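Local coordinates for protein myosin-I heavy chain (Dictyostelium discoideum, PDB 5EJY) that is an actin-based motor with ATPase activity, involved in the early steps of phagocytosis and adhesion, seen here as the first MyTH4-FERM module of its tail, at residues Phe90-Gly95 with Gln185-Thr190; Gly181-Val186 with Val267-Glu272. All coordinates share one frame; numbering follows the deposited sequence.

Interaction 1. Residues Phe90-Gly95 with Gln185-Thr190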
# COMPACT_ATOMS: atom_id res chain seq x y z
N PHE A 90 11.11 -15.18 12.03
CA PHE A 90 12.14 -14.85 13.00
C PHE A 90 13.38 -14.28 12.30
O PHE A 90 13.87 -13.20 12.64
CB PHE A 90 12.51 -16.10 13.81
CG PHE A 90 13.57 -15.85 14.84
CD1 PHE A 90 13.24 -15.47 16.12
CD2 PHE A 90 14.91 -16.00 14.51
CE1 PHE A 90 14.22 -15.24 17.07
CE2 PHE A 90 15.90 -15.76 15.46
CZ PHE A 90 15.55 -15.39 16.74
N ILE A 91 13.87 -15.02 11.31
CA ILE A 91 15.02 -14.61 10.53
C ILE A 91 14.86 -13.22 9.90
O ILE A 91 15.73 -12.37 10.04
CB ILE A 91 15.31 -15.63 9.41
CG1 ILE A 91 15.66 -16.99 10.02
CG2 ILE A 91 16.46 -15.15 8.52
CD1 ILE A 91 15.80 -18.09 9.03
N LEU A 92 13.75 -13.02 9.20
CA LEU A 92 13.53 -11.78 8.46
C LEU A 92 13.28 -10.59 9.38
O LEU A 92 13.65 -9.47 9.06
CB LEU A 92 12.35 -11.94 7.49
CG LEU A 92 12.50 -13.02 6.43
CD1 LEU A 92 11.26 -13.00 5.51
CD2 LEU A 92 13.79 -12.80 5.65
N THR A 93 12.65 -10.84 10.52
CA THR A 93 12.40 -9.76 11.48
C THR A 93 13.72 -9.26 12.04
O THR A 93 13.96 -8.05 12.13
CB THR A 93 11.47 -10.20 12.63
OG1 THR A 93 10.25 -10.72 12.08
CG2 THR A 93 11.13 -9.03 13.54
N LYS A 94 14.61 -10.19 12.38
CA LYS A 94 15.91 -9.77 12.92
C LYS A 94 16.71 -9.01 11.85
O LYS A 94 17.26 -7.94 12.11
CB LYS A 94 16.69 -10.97 13.46
CG LYS A 94 16.09 -11.61 14.71
CD LYS A 94 16.32 -10.75 15.96
CE LYS A 94 15.62 -11.36 17.18
NZ LYS A 94 15.84 -10.54 18.40
N GLY A 95 16.76 -9.56 10.64
CA GLY A 95 17.57 -8.95 9.59
C GLY A 95 17.04 -7.61 9.11
O GLY A 95 17.82 -6.69 8.80
N GLN A 185 8.29 -3.63 6.18
CA GLN A 185 7.73 -4.72 6.96
C GLN A 185 8.24 -6.08 6.48
O GLN A 185 8.65 -6.22 5.33
CB GLN A 185 6.19 -4.70 6.89
CG GLN A 185 5.54 -3.33 7.18
CD GLN A 185 5.90 -2.78 8.57
OE1 GLN A 185 6.17 -3.54 9.50
NE2 GLN A 185 5.89 -1.44 8.71
N VAL A 186 8.17 -7.06 7.37
CA VAL A 186 8.41 -8.45 7.02
C VAL A 186 7.21 -9.01 6.25
O VAL A 186 6.06 -8.76 6.62
CB VAL A 186 8.64 -9.28 8.31
CG1 VAL A 186 8.63 -10.78 8.01
CG2 VAL A 186 9.95 -8.85 8.99
N PRO A 187 7.46 -9.77 5.18
CA PRO A 187 6.38 -10.38 4.40
C PRO A 187 5.34 -11.12 5.25
O PRO A 187 5.69 -11.84 6.19
CB PRO A 187 7.12 -11.39 3.52
CG PRO A 187 8.42 -10.73 3.27
CD PRO A 187 8.78 -9.97 4.52
N SER A 188 4.06 -10.91 4.92
CA SER A 188 2.97 -11.69 5.51
C SER A 188 3.04 -13.12 5.01
O SER A 188 3.75 -13.42 4.04
CB SER A 188 1.62 -11.10 5.08
OG SER A 188 1.49 -11.14 3.68
N VAL A 189 2.28 -14.01 5.63
CA VAL A 189 2.20 -15.39 5.14
C VAL A 189 1.73 -15.48 3.68
O VAL A 189 2.22 -16.31 2.91
CB VAL A 189 1.28 -16.26 6.02
CG1 VAL A 189 1.06 -17.63 5.36
CG2 VAL A 189 1.87 -16.41 7.41
N THR A 190 0.78 -14.64 3.30
CA THR A 190 0.28 -14.69 1.93
C THR A 190 1.38 -14.37 0.92
O THR A 190 1.50 -15.00 -0.13
CB THR A 190 -0.89 -13.74 1.71
OG1 THR A 190 -1.90 -14.01 2.68
CG2 THR A 190 -1.47 -13.94 0.32
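Val186 sets its two methyls against one flank of the helix that carries Leu92 and Thr93. Its CG2 reaches the backbone itself, lying 3.6 Å from Thr93 CA, and it sits equally close to the hydroxyl, with CG2 and Thr93 OG1 also 3.6 Å apart. The second methyl turns to the neighbouring position: Val186 CG1 meets Leu92 CB at 3.9 Å. With CG1 anti to the backbone N (chi1 169°), the valine splits its branches between two successive residues of one helical turn, a task for which a beta-branched side chain is well suited. Leu92 then extends past the valine, and its CD1 meets Pro187 CD at 4.0 Å, the leucine crossing the proline at about a right angle.

The Thr93 hydroxyl can lie beside a methyl because its polar partner is within its own helix: OG1 is anti to the carbonyl carbon (chi1 -56°) and bonds to Lys89 O, one turn earlier. Around this first shell, Lys89 and Leu96 of the same helix also touch Val186, while Thr135 packs on both Leu92 and Pro187. Beyond the proline, Ser188 takes the N-cap position of helix 189-196, with a weak bond from Glu191 N to its OG.

All of this lies within the MyTH4 domain, where helix 81-97 packs against the segment leading into helix 189-196. The direct contact is van der Waals packing, buried at Leu92 and Pro187 and thinning to the exposed Thr93 at its edge, so it relies on shape fit more than on directional bonds.

Interaction 2. Residues Gly181-Val186 with Val267-Glu272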
# COMPACT_ATOMS: atom_id res chain seq x y z
N GLY A 181 13.42 1.09 -3.73
CA GLY A 181 13.78 1.48 -2.38
C GLY A 181 13.35 0.44 -1.37
O GLY A 181 12.59 -0.48 -1.68
N ALA A 182 13.84 0.59 -0.14
CA ALA A 182 13.60 -0.35 0.94
C ALA A 182 12.13 -0.47 1.30
O ALA A 182 11.36 0.49 1.16
CB ALA A 182 14.39 0.07 2.18
N ARG A 183 11.76 -1.65 1.79
CA ARG A 183 10.44 -1.85 2.38
C ARG A 183 10.50 -1.67 3.90
O ARG A 183 11.57 -1.52 4.50
CB ARG A 183 9.90 -3.24 2.04
CG ARG A 183 10.61 -4.38 2.75
CD ARG A 183 10.10 -5.73 2.23
NE ARG A 183 8.66 -5.86 2.47
CZ ARG A 183 7.90 -6.83 1.97
NH1 ARG A 183 8.44 -7.75 1.15
NH2 ARG A 183 6.60 -6.88 2.26
N LYS A 184 9.33 -1.73 4.52
CA LYS A 184 9.23 -1.40 5.93
C LYS A 184 8.77 -2.55 6.80
O LYS A 184 8.84 -2.46 8.02
CB LYS A 184 8.25 -0.23 6.11
CG LYS A 184 8.67 1.02 5.35
CD LYS A 184 7.75 2.18 5.65
CE LYS A 184 8.19 3.44 4.91
NZ LYS A 184 7.30 4.58 5.27
N GLN A 185 8.29 -3.63 6.18
CA GLN A 185 7.73 -4.72 6.96
C GLN A 185 8.24 -6.08 6.48
O GLN A 185 8.65 -6.22 5.33
CB GLN A 185 6.19 -4.70 6.89
CG GLN A 185 5.54 -3.33 7.18
CD GLN A 185 5.90 -2.78 8.57
OE1 GLN A 185 6.17 -3.54 9.50
NE2 GLN A 185 5.89 -1.44 8.71
N VAL A 186 8.17 -7.06 7.37
CA VAL A 186 8.41 -8.45 7.02
C VAL A 186 7.21 -9.01 6.25
O VAL A 186 6.06 -8.76 6.62
CB VAL A 186 8.64 -9.28 8.31
CG1 VAL A 186 8.63 -10.78 8.01
CG2 VAL A 186 9.95 -8.85 8.99
N VAL A 267 1.50 -3.21 3.25
CA VAL A 267 0.15 -3.03 3.78
C VAL A 267 -0.43 -4.40 4.16
O VAL A 267 -1.02 -4.54 5.23
CB VAL A 267 -0.78 -2.30 2.77
CG1 VAL A 267 -2.20 -2.17 3.32
CG2 VAL A 267 -0.21 -0.91 2.47
N LEU A 268 -0.24 -5.40 3.31
CA LEU A 268 -0.67 -6.77 3.64
C LEU A 268 -0.08 -7.27 4.97
O LEU A 268 -0.76 -7.94 5.75
CB LEU A 268 -0.30 -7.74 2.52
CG LEU A 268 -0.96 -7.54 1.14
CD1 LEU A 268 -0.44 -8.59 0.14
CD2 LEU A 268 -2.49 -7.59 1.25
N SER A 269 1.19 -6.96 5.22
CA SER A 269 1.82 -7.29 6.50
C SER A 269 1.08 -6.63 7.67
O SER A 269 0.87 -7.25 8.71
CB SER A 269 3.28 -6.84 6.51
OG SER A 269 3.98 -7.45 5.43
N LYS A 270 0.72 -5.37 7.50
CA LYS A 270 -0.00 -4.64 8.55
C LYS A 270 -1.36 -5.26 8.85
O LYS A 270 -1.81 -5.30 10.00
CB LYS A 270 -0.19 -3.17 8.18
CG LYS A 270 1.09 -2.38 8.12
CD LYS A 270 0.86 -0.92 8.49
CE LYS A 270 -0.42 -0.37 7.88
NZ LYS A 270 -0.52 1.11 8.04
N VAL A 271 -2.02 -5.72 7.79
CA VAL A 271 -3.30 -6.40 7.90
C VAL A 271 -3.17 -7.66 8.73
O VAL A 271 -3.97 -7.90 9.65
CB VAL A 271 -3.89 -6.72 6.52
CG1 VAL A 271 -5.14 -7.62 6.65
CG2 VAL A 271 -4.23 -5.44 5.78
N GLU A 272 -2.15 -8.45 8.43
CA GLU A 272 -1.87 -9.65 9.18
C GLU A 272 -1.54 -9.30 10.64
O GLU A 272 -2.00 -9.98 11.57
CB GLU A 272 -0.71 -10.42 8.53
CG GLU A 272 -0.44 -11.77 9.15
CD GLU A 272 0.72 -12.49 8.46
OE1 GLU A 272 1.88 -12.19 8.78
OE2 GLU A 272 0.45 -13.36 7.61
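This is a polar contact between domains, made where the loop that follows helix 161-180 of the MyTH4 domain runs past helix 264-277 of the first, ubiquitin-like lobe of the FERM domain. One hydrogen bond crosses it, from Ser269 OG to Val186 O at 2.7 Å. The hydroxyl approaches from above the carbonyl plane, 41° out of it, and the C=O...OG angle is 133°. Ser269 holds OG anti to its carbonyl carbon (chi1 -57°), beside its own backbone N, which puts it within bonding distance of a second carbonyl oxygen, Cys265 O one turn back in its own helix; its single hydrogen must be shared or alternate between the two. The small side chain of serine allows a close approach: Gln185 CB packs on Ser269 CB at 3.6 Å. Gln185 then bends at chi2, which turns its amide away from the serine, so that the aliphatic base of the glutamine makes the contact.

Arg183 comes near the same hydroxyl but does not bond to it, its NH2 lying 4.2 Å from Ser269 OG. The guanidinium is engaged by acids outside the two segments, NE by Asp266, just before segment 267-272, and NH1 by Glu191 of helix 189-196, with NH1 also bonded to the carbonyl of Ser134. A long, branched cation thus suits this place, since it joins an acid of the FERM lobe to one of the MyTH4 domain.

Val267 points away from the loop, and it and Val271 pack on Phe285 of strand 285-291 in the mixed sheet, while on the loop's far flank Val186 packs against helix 81-97, placing the loop between that MyTH4 helix and helix 264-277.

In the fold
Interactions 1 and 2 share Gln185 and Val186 and have centres about 9 Å apart. Along the chain, helix 81-97 comes first, then the loop after helix 161-180 and the start of helix 189-196, and last helix 264-277, which packs on the mixed sheet of the first FERM lobe. Interaction 1 stays within the MyTH4 domain; interaction 2 crosses to the FERM domain. Glu272 ties them further, its OE2 accepting a probable hydrogen bond from Val189 N (2.8 Å) and its OE1 forming a salt bridge with Lys89 NZ of helix 81-97. The linking chain is thereby held by both domains, consistent with MyTH4 and FERM acting as one structural unit.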